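Local coordinates for protein sensor-type histidine kinase PrrB (Mycobacterium tuberculosis, PDB 1YSR) that uses ATP to phosphorylate a histidine as the sensor kinase of the PrrB/PrrA two-component system, this piece being its C-terminal ATP-binding domain, at residues Ala76-Val89 and Asn134-Gly148. Numbering follows the deposited sequence.
Sequences AGVEIAIDDNGSGV and NSPLGGARLVLRLPG
Strands 77-84 and 140-147 pair as antiparallel neighbours inside the mixed sheet of the ATP-binding domain, their axes 4.6 Å apart and their directions 169° from each other. The ladder alternates regularly: V78 with L146, I80 with L144 and I82 with L142 are hydrogen-bonded pairs, each closed by two N-H···O bonds, and the pairs between them, such as A81 with V143, bring CA-H groups to carbonyl oxygens.

The two faces differ. Facing helix 44-61, the aliphatic chains of the hydrogen-bonded pairs mesh, I80 CD1 reaching L146 CD1 at 4.0 Å. E79, D83 and R141 form a salt-bridge network on the other face. With CG anti to the backbone N (chi1 174°), the extended R141 chain runs beside D83; R141 NH1 meets the syn lone pair of D83 OD2 at 2.9 Å, with carboxylate and guanidinium 29° from coplanar. A81 CB lies over one face of that guanidinium, 3.2 Å from R141 NH1, and E79 OE2 reaches its edge in a longer salt bridge to R141 NH2 (3.5 Å). E133 on strand 129-134 is a further partner of both R141 and R145.

The alpha/beta sandwich of GHKL ATPases, with helices packed on one side of a mixed sheet, is consistent with the aliphatic face, which lies against helix 44-61. D84-N85-G86-S87-G88 fits the DxGxG pattern of the G1 box, whose aspartate in relatives contacts adenine.

Here D84 OD1 accepts two backbone bonds: G86 N, closing an Asx turn, and A140 N at 3.1 Å, from above the carboxylate plane. Nearby, S135 OG donates to D83 OD1 on its anti side and accepts from L137 N in an ST turn, which ties the type I turn 135-138 to the strand. A water accepts from V89 N and lies 3.0 Å from G139 O, linking V89 to the residue that precedes strand 140-147.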
loop_
_atom_site.group_PDB
_atom_site.type_symbol
_atom_site.label_atom_id
_atom_site.label_comp_id
_atom_site.label_asym_id
_atom_site.label_seq_id
_atom_site.Cartn_x
_atom_site.Cartn_y
_atom_site.Cartn_z
ATOM N N ALA A 76 18.678 -10.009 0.036
ATOM C CA ALA A 76 18.258 -10.012 1.454
ATOM C C ALA A 76 16.927 -9.299 1.710
ATOM O O ALA A 76 16.243 -9.556 2.707
ATOM C CB ALA A 76 19.362 -9.386 2.312
ATOM N N GLY A 77 16.566 -8.389 0.809
ATOM C CA GLY A 77 15.277 -7.694 0.892
ATOM C C GLY A 77 15.466 -6.252 0.490
ATOM O O GLY A 77 16.072 -5.976 -0.544
ATOM N N VAL A 78 14.986 -5.319 1.308
ATOM C CA VAL A 78 15.095 -3.926 0.926
ATOM C C VAL A 78 15.588 -3.037 2.079
ATOM O O VAL A 78 15.314 -3.299 3.246
ATOM C CB VAL A 78 13.717 -3.465 0.446
ATOM C CG1 VAL A 78 12.679 -3.572 1.596
ATOM C CG2 VAL A 78 13.731 -2.062 -0.181
ATOM N N GLU A 79 16.300 -1.973 1.714
ATOM C CA GLU A 79 16.770 -1.002 2.685
ATOM C C GLU A 79 16.041 0.253 2.229
ATOM O O GLU A 79 16.232 0.706 1.107
ATOM C CB GLU A 79 18.299 -0.884 2.583
ATOM C CG GLU A 79 18.970 0.333 3.173
ATOM C CD GLU A 79 20.497 0.233 3.047
ATOM O OE1 GLU A 79 21.057 -0.749 3.609
ATOM O OE2 GLU A 79 21.112 1.109 2.385
ATOM N N ILE A 80 15.127 0.720 3.064
ATOM C CA ILE A 80 14.366 1.940 2.835
ATOM C C ILE A 80 15.072 3.033 3.641
ATOM O O ILE A 80 15.437 2.822 4.789
ATOM C CB ILE A 80 12.950 1.772 3.412
ATOM C CG1 ILE A 80 12.194 0.675 2.628
ATOM C CG2 ILE A 80 12.141 3.123 3.410
ATOM C CD1 ILE A 80 10.918 0.187 3.324
ATOM N N ALA A 81 15.278 4.202 3.064
ATOM C CA ALA A 81 15.914 5.289 3.846
ATOM C C ALA A 81 15.144 6.558 3.729
ATOM O O ALA A 81 14.631 6.858 2.648
ATOM C CB ALA A 81 17.384 5.518 3.331
ATOM N N ILE A 82 15.020 7.282 4.839
ATOM C CA ILE A 82 14.382 8.607 4.805
ATOM C C ILE A 82 15.498 9.546 5.248
ATOM O O ILE A 82 15.960 9.489 6.419
ATOM C CB ILE A 82 13.162 8.705 5.761
ATOM C CG1 ILE A 82 12.069 7.671 5.349
ATOM C CG2 ILE A 82 12.601 10.043 5.702
ATOM C CD1 ILE A 82 11.921 6.477 6.257
ATOM N N ASP A 83 16.072 10.241 4.269
ATOM C CA ASP A 83 17.188 11.206 4.530
ATOM C C ASP A 83 16.683 12.642 4.651
ATOM O O ASP A 83 15.810 13.025 3.885
ATOM C CB ASP A 83 18.167 11.150 3.324
ATOM C CG ASP A 83 19.136 10.029 3.429
ATOM O OD1 ASP A 83 20.161 10.223 4.106
ATOM O OD2 ASP A 83 18.888 8.965 2.813
ATOM N N ASP A 84 17.167 13.442 5.609
ATOM C CA ASP A 84 16.681 14.822 5.710
ATOM C C ASP A 84 17.873 15.798 5.940
ATOM O O ASP A 84 18.998 15.361 6.239
ATOM C CB ASP A 84 15.572 15.004 6.772
ATOM C CG ASP A 84 16.098 14.838 8.198
ATOM O OD1 ASP A 84 16.933 15.650 8.658
ATOM O OD2 ASP A 84 15.704 13.879 8.882
ATOM N N ASN A 85 17.582 17.073 5.748
ATOM C CA ASN A 85 18.598 18.137 5.836
ATOM C C ASN A 85 18.373 18.919 7.139
ATOM O O ASN A 85 18.803 20.064 7.286
ATOM C CB ASN A 85 18.513 19.071 4.594
ATOM C CG ASN A 85 17.328 20.029 4.674
ATOM O OD1 ASN A 85 16.343 19.756 5.363
ATOM N ND2 ASN A 85 17.435 21.192 4.005
ATOM N N GLY A 86 17.688 18.301 8.095
ATOM C CA GLY A 86 17.422 18.941 9.390
ATOM C C GLY A 86 18.620 18.875 10.342
ATOM O O GLY A 86 19.779 18.679 9.909
ATOM N N SER A 87 18.333 19.125 11.617
ATOM C CA SER A 87 19.238 19.115 12.773
ATOM C C SER A 87 19.946 17.790 13.010
ATOM O O SER A 87 21.085 17.726 13.519
ATOM C CB SER A 87 18.416 19.421 14.050
ATOM O OG SER A 87 17.714 20.628 13.976
ATOM N N GLY A 88 19.296 16.704 12.634
ATOM C CA GLY A 88 19.922 15.436 12.872
ATOM C C GLY A 88 19.655 14.939 14.299
ATOM O O GLY A 88 18.963 15.573 15.107
ATOM N N VAL A 89 20.174 13.752 14.563
ATOM C CA VAL A 89 20.040 13.142 15.881
ATOM C C VAL A 89 21.489 12.838 16.259
ATOM O O VAL A 89 22.162 12.085 15.562
ATOM C CB VAL A 89 19.260 11.792 15.827
ATOM C CG1 VAL A 89 19.252 11.093 17.200
ATOM C CG2 VAL A 89 17.836 12.057 15.393
ATOM N N ASN A 134 23.900 9.213 9.856
ATOM C CA ASN A 134 24.014 10.613 9.505
ATOM C C ASN A 134 23.746 10.742 8.003
ATOM O O ASN A 134 24.221 9.941 7.211
ATOM C CB ASN A 134 25.390 11.197 9.900
ATOM C CG ASN A 134 25.437 11.718 11.364
ATOM O OD1 ASN A 134 24.644 11.309 12.250
ATOM N ND2 ASN A 134 26.383 12.629 11.615
ATOM N N SER A 135 22.959 11.726 7.603
ATOM C CA SER A 135 22.575 11.760 6.219
ATOM C C SER A 135 23.623 12.579 5.395
ATOM O O SER A 135 24.132 13.547 5.905
ATOM C CB SER A 135 21.264 12.490 6.114
ATOM O OG SER A 135 20.959 12.542 4.760
ATOM N N PRO A 136 23.854 12.215 4.136
ATOM C CA PRO A 136 24.565 13.082 3.181
ATOM C C PRO A 136 23.876 14.418 2.988
ATOM O O PRO A 136 24.523 15.393 2.565
ATOM C CB PRO A 136 24.495 12.278 1.879
ATOM C CG PRO A 136 24.410 10.911 2.274
ATOM C CD PRO A 136 23.525 10.923 3.520
ATOM N N LEU A 137 22.577 14.504 3.326
ATOM C CA LEU A 137 21.855 15.805 3.292
ATOM C C LEU A 137 22.119 16.699 4.485
ATOM O O LEU A 137 21.755 17.876 4.457
ATOM C CB LEU A 137 20.311 15.646 3.135
ATOM C CG LEU A 137 19.951 14.798 1.902
ATOM C CD1 LEU A 137 18.439 14.636 1.658
ATOM C CD2 LEU A 137 20.575 15.416 0.631
ATOM N N GLY A 138 22.690 16.148 5.548
ATOM C CA GLY A 138 22.988 16.999 6.708
ATOM C C GLY A 138 22.294 16.643 8.038
ATOM O O GLY A 138 22.820 16.909 9.125
ATOM N N GLY A 139 21.116 16.037 7.936
ATOM C CA GLY A 139 20.282 15.764 9.069
ATOM C C GLY A 139 20.310 14.286 9.412
ATOM O O GLY A 139 21.359 13.689 9.501
ATOM N N ALA A 140 19.128 13.720 9.653
ATOM C CA ALA A 140 19.035 12.315 10.005
ATOM C C ALA A 140 18.845 11.464 8.747
ATOM O O ALA A 140 18.265 11.937 7.764
ATOM C CB ALA A 140 17.863 12.142 10.940
ATOM N N ARG A 141 19.314 10.215 8.802
ATOM C CA ARG A 141 18.995 9.221 7.832
ATOM C C ARG A 141 18.381 8.063 8.651
ATOM O O ARG A 141 19.075 7.432 9.496
ATOM C CB ARG A 141 20.279 8.770 7.144
ATOM C CG ARG A 141 20.120 7.612 6.197
ATOM C CD ARG A 141 21.347 7.554 5.256
ATOM N NE ARG A 141 21.564 6.191 4.841
ATOM C CZ ARG A 141 21.081 5.688 3.725
ATOM N NH1 ARG A 141 20.392 6.461 2.913
ATOM N NH2 ARG A 141 21.314 4.418 3.419
ATOM N N LEU A 142 17.086 7.826 8.462
ATOM C CA LEU A 142 16.452 6.700 9.126
ATOM C C LEU A 142 16.377 5.561 8.141
ATOM O O LEU A 142 15.832 5.725 7.040
ATOM C CB LEU A 142 15.038 7.083 9.574
ATOM C CG LEU A 142 14.060 6.044 10.166
ATOM C CD1 LEU A 142 14.626 5.277 11.229
ATOM C CD2 LEU A 142 12.918 6.834 10.702
ATOM N N VAL A 143 16.897 4.399 8.539
ATOM C CA VAL A 143 17.026 3.304 7.649
ATOM C C VAL A 143 16.224 2.138 8.168
ATOM O O VAL A 143 16.392 1.717 9.307
ATOM C CB VAL A 143 18.490 2.816 7.450
ATOM C CG1 VAL A 143 18.488 1.818 6.322
ATOM C CG2 VAL A 143 19.404 3.941 7.063
ATOM N N LEU A 144 15.338 1.619 7.332
ATOM C CA LEU A 144 14.548 0.429 7.749
ATOM C C LEU A 144 15.026 -0.672 6.907
ATOM O O LEU A 144 15.010 -0.547 5.704
ATOM C CB LEU A 144 13.089 0.589 7.413
ATOM C CG LEU A 144 12.205 1.634 8.006
ATOM C CD1 LEU A 144 10.858 0.935 8.181
ATOM C CD2 LEU A 144 12.748 2.135 9.293
ATOM N N ARG A 145 15.495 -1.750 7.516
ATOM C CA ARG A 145 15.996 -2.867 6.757
ATOM C C ARG A 145 15.058 -4.062 6.908
ATOM O O ARG A 145 14.938 -4.611 7.988
ATOM C CB ARG A 145 17.393 -3.223 7.217
ATOM C CG ARG A 145 18.416 -2.201 6.821
ATOM C CD ARG A 145 19.801 -2.589 7.288
ATOM N NE ARG A 145 20.492 -1.481 7.926
ATOM C CZ ARG A 145 21.224 -0.610 7.258
ATOM N NH1 ARG A 145 21.325 -0.740 5.952
ATOM N NH2 ARG A 145 21.841 0.378 7.871
ATOM N N LEU A 146 14.426 -4.439 5.806
ATOM C CA LEU A 146 13.342 -5.390 5.812
ATOM C C LEU A 146 13.617 -6.595 4.923
ATOM O O LEU A 146 14.113 -6.424 3.801
ATOM C CB LEU A 146 12.040 -4.746 5.373
ATOM C CG LEU A 146 11.581 -3.526 6.125
ATOM C CD1 LEU A 146 10.260 -3.029 5.579
ATOM C CD2 LEU A 146 11.552 -3.694 7.632
ATOM N N PRO A 147 13.334 -7.811 5.456
ATOM C CA PRO A 147 13.611 -9.013 4.707
ATOM C C PRO A 147 12.665 -9.197 3.548
ATOM O O PRO A 147 11.462 -8.881 3.651
ATOM C CB PRO A 147 13.421 -10.126 5.730
ATOM C CG PRO A 147 12.503 -9.621 6.719
ATOM C CD PRO A 147 12.870 -8.121 6.824
ATOM N N GLY A 148 13.233 -9.694 2.453
ATOM C CA GLY A 148 12.488 -9.920 1.232
ATOM C C GLY A 148 11.671 -11.199 1.347
ATOM O O GLY A 148 11.792 -11.945 2.338
HETATM O O HOH W 1 21.891 12.812 12.303
#